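Local atomic coordinates of Serine/threonine protein phosphatase Stp1 (PDB entry 2PK0), a protein that probably removes phosphate from phosphoserine and phosphothreonine in proteins, as a magnesium-binding serine/threonine phosphatase of the PP2C family. Residues Asp220-Gln223 against Asp224-Thr227; Ser82-Thr85 against Glu86-Ile90; Ile171-Ala174 against Asn175-Pro179; Gly49-Ala52 against Ser53-Val57. One frame throughout, in Å; residues are numbered along the deposited sequence.

Contact 1 of 4, residues Asp220-Gln223 against Asp224-Thr227; sequences DKNQ and DLIT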
loop_
_atom_site.group_PDB
_atom_site.type_symbol
_atom_site.label_atom_id
_atom_site.label_comp_id
_atom_site.label_asym_id
_atom_site.label_seq_id
_atom_site.Cartn_x
_atom_site.Cartn_y
_atom_site.Cartn_z
ATOM N N ASP A 220 -7.110 -3.248 -17.870
ATOM C CA ASP A 220 -7.107 -2.020 -18.698
ATOM C C ASP A 220 -7.281 -0.764 -17.841
ATOM O O ASP A 220 -6.706 0.288 -18.150
ATOM C CB ASP A 220 -8.202 -2.014 -19.779
ATOM C CG ASP A 220 -7.847 -2.843 -21.022
ATOM O OD1 ASP A 220 -6.757 -3.453 -21.064
ATOM O OD2 ASP A 220 -8.681 -2.887 -21.965
ATOM N N LYS A 221 -8.089 -0.875 -16.786
ATOM C CA LYS A 221 -8.333 0.239 -15.879
ATOM C C LYS A 221 -7.074 0.608 -15.098
ATOM O O LYS A 221 -6.788 1.791 -14.900
ATOM C CB LYS A 221 -9.474 -0.085 -14.912
ATOM C CG LYS A 221 -10.881 0.065 -15.494
ATOM C CD LYS A 221 -11.850 -0.877 -14.784
ATOM C CE LYS A 221 -13.292 -0.602 -15.159
ATOM N NZ LYS A 221 -14.208 -1.265 -14.194
ATOM N N ASN A 222 -6.317 -0.409 -14.683
ATOM C CA ASN A 222 -5.083 -0.202 -13.955
ATOM C C ASN A 222 -4.067 0.478 -14.856
ATOM O O ASN A 222 -3.340 1.362 -14.409
ATOM C CB ASN A 222 -4.544 -1.539 -13.455
ATOM C CG ASN A 222 -3.895 -1.446 -12.070
ATOM O OD1 ASN A 222 -3.450 -0.379 -11.635
ATOM N ND2 ASN A 222 -3.833 -2.584 -11.380
ATOM N N GLN A 223 -4.044 0.085 -16.128
ATOM C CA GLN A 223 -3.195 0.722 -17.140
ATOM C C GLN A 223 -3.585 2.184 -17.341
ATOM O O GLN A 223 -2.724 3.049 -17.441
ATOM C CB GLN A 223 -3.238 -0.059 -18.470
ATOM C CG GLN A 223 -2.208 0.384 -19.514
ATOM C CD GLN A 223 -0.804 0.542 -18.928
ATOM O OE1 GLN A 223 -0.298 1.669 -18.774
ATOM N NE2 GLN A 223 -0.171 -0.594 -18.578
ATOM N N ASP A 224 -4.887 2.458 -17.349
ATOM C CA ASP A 224 -5.394 3.827 -17.465
ATOM C C ASP A 224 -5.044 4.703 -16.278
ATOM O O ASP A 224 -4.883 5.899 -16.426
ATOM C CB ASP A 224 -6.916 3.828 -17.613
ATOM C CG ASP A 224 -7.378 3.412 -18.989
ATOM O OD1 ASP A 224 -6.538 3.229 -19.889
ATOM O OD2 ASP A 224 -8.599 3.282 -19.169
ATOM N N LEU A 225 -4.948 4.101 -15.104
ATOM C CA LEU A 225 -4.572 4.811 -13.888
ATOM C C LEU A 225 -3.126 5.296 -13.941
ATOM O O LEU A 225 -2.845 6.431 -13.553
ATOM C CB LEU A 225 -4.776 3.924 -12.659
ATOM C CG LEU A 225 -6.191 3.712 -12.114
ATOM C CD1 LEU A 225 -6.152 2.800 -10.891
ATOM C CD2 LEU A 225 -6.826 5.021 -11.732
ATOM N N ILE A 226 -2.211 4.457 -14.433
ATOM C CA ILE A 226 -0.812 4.866 -14.441
ATOM C C ILE A 226 -0.501 5.801 -15.608
ATOM O O ILE A 226 0.361 6.682 -15.488
ATOM C CB ILE A 226 0.209 3.669 -14.288
ATOM C CG1 ILE A 226 0.333 2.859 -15.569
ATOM C CG2 ILE A 226 -0.167 2.749 -13.112
ATOM C CD1 ILE A 226 1.404 3.327 -16.504
ATOM N N THR A 227 -1.209 5.607 -16.725
ATOM C CA THR A 227 -1.098 6.476 -17.901
ATOM C C THR A 227 -1.495 7.887 -17.510
ATOM O O THR A 227 -0.743 8.831 -17.748
ATOM C CB THR A 227 -2.005 5.983 -19.051
ATOM O OG1 THR A 227 -1.583 4.678 -19.460
ATOM C CG2 THR A 227 -1.953 6.921 -20.260
#
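Asp224 hydrogen-bonds through its backbone N to Asp220 O at 2.9 Å, one turn back along the alpha helix 218-231. This helix lies on the outside of one sheet of the PP2C beta sandwich. The Asp224 carboxylate lies beside Asp220 O, with CG close to that oxygen, while OD2 makes a salt bridge to Lys216 NZ. Leu225 comes next, and its N donates to Lys221 O at 3.0 Å. Its CG lies beside the backbone N (chi1 -77°) and 3.4 Å from that same Lys221 O. The leucine end packs on Ile208 and Val211 of helix 205-212. Lys221 itself sends its NZ to Leu212 O. Ile226 N reaches Asn222 O at 3.3 Å. The CG1 branch of Ile226 sits between the backbone N and the carbonyl carbon (chi1 75°), and carries CD1 to within 3.3 Å of Gln223 OE1. The two side chains run at a slant to each other. Ile226 also touches Leu11 and Ile238, on two neighbouring strands of the sheet. Thr227 closes the segment and grips a single oxygen twice. Its N donates to Gln223 O at 3.1 Å, and its OG1 donates to the same oxygen at 2.8 Å. The two donors come from opposite faces of the carbonyl plane. OG1 turns back to its own helix and stands above the Gln223 carbonyl plane, 40° out of it.

Contact 2 of 4, residues Ser82-Thr85 against Glu86-Ile90; sequences SIET and ENRKI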
loop_
_atom_site.group_PDB
_atom_site.type_symbol
_atom_site.label_atom_id
_atom_site.label_comp_id
_atom_site.label_asym_id
_atom_site.label_seq_id
_atom_site.Cartn_x
_atom_site.Cartn_y
_atom_site.Cartn_z
ATOM N N SER A 82 5.227 -10.252 12.014
ATOM C CA SER A 82 6.112 -10.250 10.830
ATOM C C SER A 82 6.660 -8.875 10.464
ATOM O O SER A 82 7.791 -8.741 9.992
ATOM C CB SER A 82 5.377 -10.793 9.602
ATOM O OG SER A 82 4.649 -11.967 9.913
ATOM N N ILE A 83 5.845 -7.853 10.659
ATOM C CA ILE A 83 6.273 -6.496 10.377
ATOM C C ILE A 83 7.353 -6.025 11.366
ATOM O O ILE A 83 8.285 -5.340 10.976
ATOM C CB ILE A 83 5.053 -5.556 10.289
ATOM C CG1 ILE A 83 4.238 -5.924 9.047
ATOM C CG2 ILE A 83 5.445 -4.083 10.254
ATOM C CD1 ILE A 83 3.082 -5.036 8.833
ATOM N N GLU A 84 7.283 -6.447 12.622
ATOM C CA GLU A 84 8.365 -6.104 13.527
ATOM C C GLU A 84 9.670 -6.833 13.207
ATOM O O GLU A 84 10.750 -6.239 13.303
ATOM C CB GLU A 84 7.972 -6.278 14.996
ATOM C CG GLU A 84 8.863 -5.477 15.943
ATOM C CD GLU A 84 9.261 -4.114 15.365
ATOM O OE1 GLU A 84 8.372 -3.235 15.174
ATOM O OE2 GLU A 84 10.471 -3.920 15.107
ATOM N N THR A 85 9.583 -8.094 12.789
ATOM C CA THR A 85 10.798 -8.812 12.465
ATOM C C THR A 85 11.437 -8.280 11.177
ATOM O O THR A 85 12.658 -8.246 11.055
ATOM C CB THR A 85 10.598 -10.342 12.406
ATOM O OG1 THR A 85 9.908 -10.695 11.206
ATOM C CG2 THR A 85 9.832 -10.851 13.645
ATOM N N GLU A 86 10.609 -7.818 10.247
ATOM C CA GLU A 86 11.097 -7.215 9.013
ATOM C C GLU A 86 11.669 -5.803 9.232
ATOM O O GLU A 86 12.657 -5.421 8.600
ATOM C CB GLU A 86 9.983 -7.212 7.967
ATOM C CG GLU A 86 10.465 -7.332 6.549
ATOM C CD GLU A 86 11.086 -8.689 6.232
ATOM O OE1 GLU A 86 10.752 -9.700 6.900
ATOM O OE2 GLU A 86 11.909 -8.735 5.286
ATOM N N ASN A 87 11.043 -5.050 10.132
ATOM C CA ASN A 87 11.526 -3.737 10.563
ATOM C C ASN A 87 12.964 -3.773 11.088
ATOM O O ASN A 87 13.814 -2.986 10.677
ATOM C CB ASN A 87 10.621 -3.198 11.662
ATOM C CG ASN A 87 11.031 -1.834 12.128
ATOM O OD1 ASN A 87 11.187 -1.589 13.326
ATOM N ND2 ASN A 87 11.206 -0.929 11.192
ATOM N N ARG A 88 13.237 -4.714 11.983
ATOM C CA ARG A 88 14.576 -4.861 12.520
ATOM C C ARG A 88 15.526 -5.585 11.546
ATOM O O ARG A 88 16.728 -5.377 11.607
ATOM C CB ARG A 88 14.533 -5.523 13.898
ATOM C CG ARG A 88 14.112 -6.966 13.883
ATOM C CD ARG A 88 13.531 -7.415 15.211
ATOM N NE ARG A 88 14.485 -7.332 16.309
ATOM C CZ ARG A 88 14.329 -6.537 17.360
ATOM N NH1 ARG A 88 15.243 -6.525 18.320
ATOM N NH2 ARG A 88 13.251 -5.760 17.446
ATOM N N LYS A 89 14.994 -6.387 10.624
ATOM C CA LYS A 89 15.833 -7.025 9.602
ATOM C C LYS A 89 16.364 -6.001 8.586
ATOM O O LYS A 89 17.512 -6.071 8.163
ATOM C CB LYS A 89 15.063 -8.133 8.881
ATOM C CG LYS A 89 15.911 -9.067 8.065
ATOM C CD LYS A 89 15.080 -10.041 7.207
ATOM C CE LYS A 89 16.025 -10.776 6.217
ATOM N NZ LYS A 89 15.523 -12.120 5.728
ATOM N N ILE A 90 15.539 -5.034 8.216
ATOM C CA ILE A 90 15.947 -4.017 7.255
ATOM C C ILE A 90 16.798 -2.921 7.919
ATOM O O ILE A 90 17.698 -2.356 7.290
ATOM C CB ILE A 90 14.700 -3.431 6.557
ATOM C CG1 ILE A 90 14.111 -4.471 5.632
ATOM C CG2 ILE A 90 15.000 -2.204 5.733
ATOM C CD1 ILE A 90 13.098 -3.884 4.758
#
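Glu84 and Asn87 lie side by side on the alpha helix 72-96 and point the same way. Their flat ends are turned almost perpendicular, with carboxylate and amide planes 89° apart. Glu84 OE2 comes within 3.5 Å of Asn87 CB. The glutamate gets there by a bend at its second torsion (chi2 37°), which brings the carboxylate forward over Asn87. Its other oxygen, OE1, is held by the backbone N of Val177, in a loop that runs along this face. Arg88 approaches the same carboxylate from one turn away. Glu84 OE2 sits near the plane of the guanidinium, at its edge, but the distance to Arg88 NH2 is 4.1 Å. That is too long for a salt bridge, so any attraction is probably modest. The arginine stem is nearer the backbone, with Arg88 CG 3.4 Å from Thr85 O. Lys89 CB lies by Thr85 O, and its extended chain carries NZ to a salt bridge with Asp59 of helix 48-64. Glu86 also turns to that helix, where it touches Thr56 and Leu60. The backbone keeps its regular i to i+4 bonds. Asn87 N meets Ile83 O at 2.9 Å, and Glu86 N and Lys89 N bond in the same way to Ser82 O and Thr85 O. The remaining bond, Arg88 N to Glu84 O, is 3.2 Å long and nearly straight, at 165°.

Contact 3 of 4, residues Ile171-Ala174 against Asn175-Pro179; sequences IGQA and NPVEP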
loop_
_atom_site.group_PDB
_atom_site.type_symbol
_atom_site.label_atom_id
_atom_site.label_comp_id
_atom_site.label_asym_id
_atom_site.label_seq_id
_atom_site.Cartn_x
_atom_site.Cartn_y
_atom_site.Cartn_z
ATOM N N ILE A 171 9.327 1.032 7.562
ATOM C CA ILE A 171 9.940 -0.214 7.942
ATOM C C ILE A 171 11.414 -0.114 7.633
ATOM O O ILE A 171 11.781 0.260 6.523
ATOM C CB ILE A 171 9.291 -1.371 7.206
ATOM C CG1 ILE A 171 7.993 -1.732 7.927
ATOM C CG2 ILE A 171 10.233 -2.589 7.121
ATOM C CD1 ILE A 171 7.125 -2.645 7.142
ATOM N N GLY A 172 12.239 -0.416 8.640
ATOM C CA GLY A 172 13.696 -0.253 8.605
ATOM C C GLY A 172 14.199 0.879 9.498
ATOM O O GLY A 172 15.236 1.481 9.220
ATOM N N GLN A 173 13.460 1.187 10.561
ATOM C CA GLN A 173 13.819 2.269 11.479
ATOM C C GLN A 173 14.237 1.704 12.855
ATOM O O GLN A 173 13.937 0.545 13.182
ATOM C CB GLN A 173 12.639 3.241 11.633
ATOM C CG GLN A 173 11.426 2.569 12.229
ATOM C CD GLN A 173 10.329 3.523 12.612
ATOM O OE1 GLN A 173 9.566 3.269 13.558
ATOM N NE2 GLN A 173 10.223 4.623 11.878
ATOM N N ALA A 174 14.913 2.527 13.659
ATOM C CA ALA A 174 15.452 2.065 14.949
ATOM C C ALA A 174 14.388 1.686 15.988
ATOM O O ALA A 174 14.470 0.618 16.588
ATOM C CB ALA A 174 16.421 3.077 15.525
ATOM N N ASN A 175 13.400 2.557 16.182
ATOM C CA ASN A 175 12.289 2.297 17.095
ATOM C C ASN A 175 11.354 1.259 16.475
ATOM O O ASN A 175 11.335 1.121 15.253
ATOM C CB ASN A 175 11.522 3.604 17.347
ATOM C CG ASN A 175 12.413 4.704 17.897
ATOM O OD1 ASN A 175 13.425 4.427 18.540
ATOM N ND2 ASN A 175 12.044 5.956 17.642
ATOM N N PRO A 176 10.595 0.506 17.299
ATOM C CA PRO A 176 9.567 -0.379 16.712
ATOM C C PRO A 176 8.500 0.395 15.921
ATOM O O PRO A 176 8.213 1.547 16.258
ATOM C CB PRO A 176 8.927 -1.043 17.940
ATOM C CG PRO A 176 9.928 -0.875 19.048
ATOM C CD PRO A 176 10.646 0.405 18.771
ATOM N N VAL A 177 7.935 -0.207 14.873
ATOM C CA VAL A 177 6.907 0.495 14.103
ATOM C C VAL A 177 5.564 0.283 14.745
ATOM O O VAL A 177 5.349 -0.732 15.389
ATOM C CB VAL A 177 6.826 0.082 12.602
ATOM C CG1 VAL A 177 8.009 0.606 11.826
ATOM C CG2 VAL A 177 6.728 -1.397 12.453
ATOM N N GLU A 178 4.673 1.258 14.582
ATOM C CA GLU A 178 3.282 1.140 15.004
ATOM C C GLU A 178 2.384 1.132 13.760
ATOM O O GLU A 178 1.921 2.187 13.339
ATOM C CB GLU A 178 2.880 2.340 15.875
ATOM C CG GLU A 178 3.916 2.813 16.905
ATOM C CD GLU A 178 3.643 4.240 17.425
ATOM O OE1 GLU A 178 2.461 4.637 17.512
ATOM O OE2 GLU A 178 4.612 4.967 17.740
ATOM N N PRO A 179 2.138 -0.044 13.161
ATOM C CA PRO A 179 1.246 -0.088 11.996
ATOM C C PRO A 179 -0.214 0.136 12.350
ATOM O O PRO A 179 -0.613 -0.118 13.481
ATOM C CB PRO A 179 1.423 -1.507 11.463
ATOM C CG PRO A 179 1.903 -2.295 12.618
ATOM C CD PRO A 179 2.661 -1.374 13.517
#
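Asn175 O faces the side chain of Gln173, whose CG approaches it to 3.4 Å inside an irregular loop. The loop precedes strand 180-185 of the PP2C beta sandwich and doubles back on itself between 171 and 177. Gln173 CG lies between its backbone N and carbonyl carbon (chi1 62°), and from there the chain extends across the inside of the turn. This brings Gln173 CD to 3.8 Å from Val177 CG1. The two side chains meet at a slant. Val177 also covers Ile83 and Asn87 of helix 72-96, so this valine packs on both the loop and the helix. Gln173 touches Asn87 as well, and the turn is tied to the helix on this side. At the start of the loop Ile171 is anchored by backbone bonds to Thr104 on strand 103-112. Its side chain packs on Thr104 and Ile106 of that strand. Gly172 then takes a positive phi of 109°. Asn175 and Pro176 form the exposed far end. Back at the base of the turn, the same Val177 CG1 approaches the backbone of Ile171, lying 4.4 Å from Ile171 CA.

Contact 4 of 4, residues Gly49-Ala52 against Ser53-Val57; sequences GNIA and SEMTV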
loop_
_atom_site.group_PDB
_atom_site.type_symbol
_atom_site.label_atom_id
_atom_site.label_comp_id
_atom_site.label_asym_id
_atom_site.label_seq_id
_atom_site.Cartn_x
_atom_site.Cartn_y
_atom_site.Cartn_z
ATOM N N GLY A 49 16.473 1.485 -1.627
ATOM C CA GLY A 49 15.023 1.541 -1.722
ATOM C C GLY A 49 14.488 0.330 -2.441
ATOM O O GLY A 49 13.419 -0.170 -2.084
ATOM N N ASN A 50 15.247 -0.150 -3.432
ATOM C CA ASN A 50 14.889 -1.357 -4.184
ATOM C C ASN A 50 14.952 -2.605 -3.325
ATOM O O ASN A 50 14.023 -3.403 -3.343
ATOM C CB ASN A 50 15.790 -1.546 -5.405
ATOM C CG ASN A 50 15.838 -0.323 -6.283
ATOM O OD1 ASN A 50 16.405 0.698 -5.903
ATOM N ND2 ASN A 50 15.239 -0.413 -7.465
ATOM N N ILE A 51 16.050 -2.742 -2.578
ATOM C CA ILE A 51 16.297 -3.875 -1.690
ATOM C C ILE A 51 15.211 -3.964 -0.609
ATOM O O ILE A 51 14.600 -5.002 -0.433
ATOM C CB ILE A 51 17.750 -3.818 -1.071
ATOM C CG1 ILE A 51 18.812 -4.185 -2.117
ATOM C CG2 ILE A 51 17.920 -4.755 0.111
ATOM C CD1 ILE A 51 18.805 -5.664 -2.533
ATOM N N ALA A 52 14.931 -2.852 0.056
ATOM C CA ALA A 52 13.997 -2.841 1.176
ATOM C C ALA A 52 12.585 -3.234 0.765
ATOM O O ALA A 52 11.920 -4.017 1.464
ATOM C CB ALA A 52 13.992 -1.472 1.851
ATOM N N SER A 53 12.142 -2.694 -0.373
ATOM C CA SER A 53 10.801 -2.954 -0.897
ATOM C C SER A 53 10.652 -4.388 -1.392
ATOM O O SER A 53 9.708 -5.067 -1.007
ATOM C CB SER A 53 10.417 -1.942 -1.984
ATOM O OG SER A 53 11.196 -2.061 -3.162
ATOM N N GLU A 54 11.596 -4.860 -2.201
ATOM C CA GLU A 54 11.574 -6.257 -2.630
ATOM C C GLU A 54 11.797 -7.273 -1.495
ATOM O O GLU A 54 11.207 -8.346 -1.512
ATOM C CB GLU A 54 12.540 -6.509 -3.789
ATOM C CG GLU A 54 12.468 -7.931 -4.339
ATOM C CD GLU A 54 13.209 -8.103 -5.639
ATOM O OE1 GLU A 54 13.759 -7.094 -6.145
ATOM O OE2 GLU A 54 13.237 -9.247 -6.155
ATOM N N MET A 55 12.606 -6.937 -0.493
ATOM C CA MET A 55 12.845 -7.888 0.603
ATOM C C MET A 55 11.627 -8.096 1.503
ATOM O O MET A 55 11.250 -9.226 1.782
ATOM C CB MET A 55 14.036 -7.469 1.443
ATOM C CG MET A 55 14.690 -8.582 2.211
ATOM S SD MET A 55 16.416 -8.130 2.510
ATOM C CE MET A 55 17.313 -9.135 1.290
ATOM N N THR A 56 11.021 -6.997 1.937
ATOM C CA THR A 56 9.800 -7.034 2.728
ATOM C C THR A 56 8.729 -7.868 2.047
ATOM O O THR A 56 8.258 -8.832 2.620
ATOM C CB THR A 56 9.255 -5.620 2.933
ATOM O OG1 THR A 56 10.247 -4.818 3.584
ATOM C CG2 THR A 56 7.970 -5.633 3.757
ATOM N N VAL A 57 8.382 -7.505 0.817
ATOM C CA VAL A 57 7.384 -8.223 0.030
ATOM C C VAL A 57 7.716 -9.711 -0.190
ATOM O O VAL A 57 6.868 -10.559 0.037
ATOM C CB VAL A 57 7.111 -7.496 -1.345
ATOM C CG1 VAL A 57 6.239 -8.344 -2.275
ATOM C CG2 VAL A 57 6.479 -6.110 -1.123
#
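Ala52 O takes two hydrogen bonds from Thr56 on the alpha helix 48-64, which packs against a sheet of the PP2C beta sandwich. Thr56 OG1 donates at 2.8 Å to Ala52 O, and Thr56 N donates to it at 3.1 Å. The donors stand on opposite faces of the carbonyl plane. OG1 reaches the oxygen because it lies beside its own backbone N (chi1 -58°), which turns the hydroxyl back along the helix. The second hydroxyl of the contact is less clear-cut. The Ser53 OG proton has Gly49 O and Asn50 O within reach, each 3.1 Å from OG, so neither bond is settled. The strongest partner of Ser53 OG is Gln22 O, next to strand 23-29.

Backbone bonds carry the rest of the polar contact. Glu54 N to Asn50 O is 3.1 Å and nearly straight, at 167°. Met55 N lies nearly in line with the Ile51 C=O bond, 2.8 Å from Ile51 O. The bond from Ser53 N to Gly49 O is weak.

The apolar part is small. Ile51 CG2 lies 4.4 Å from Met55 SD, and both side chains turn to Leu93 of helix 72-96. Ala52 and Thr56 meet Ile90 of the same helix.

At its closest approach Gly49 is about 6 Å from a bound magnesium ion, so this end of the helix lies near the metal centre, where Asp41 is shared by both sites. The chemistry implies that the hydroxyls of Ser53 and Thr56 enter a largely buried face with polar partners close by, Thr56 bonding to its own helix.

From the N terminus the order is contact 4, contact 2, contact 3, contact 1. Each lies within one continuous stretch. They follow in series, so none nests in or crosses another, and only contact 3 turns the chain back on itself. Contacts 4 and 2 lie on the successive helices 48-64 and 72-96, which pack against each other. Contact 3, much later in sequence, returns to helix 72-96, its centre 8 Å from that of contact 2, and barely reaches contact 4 through Ile171. These three thus form one layer beside a sheet. Contact 1 stands apart on helix 218-231, against the other sheet, its centre 32 Å from that of contact 2.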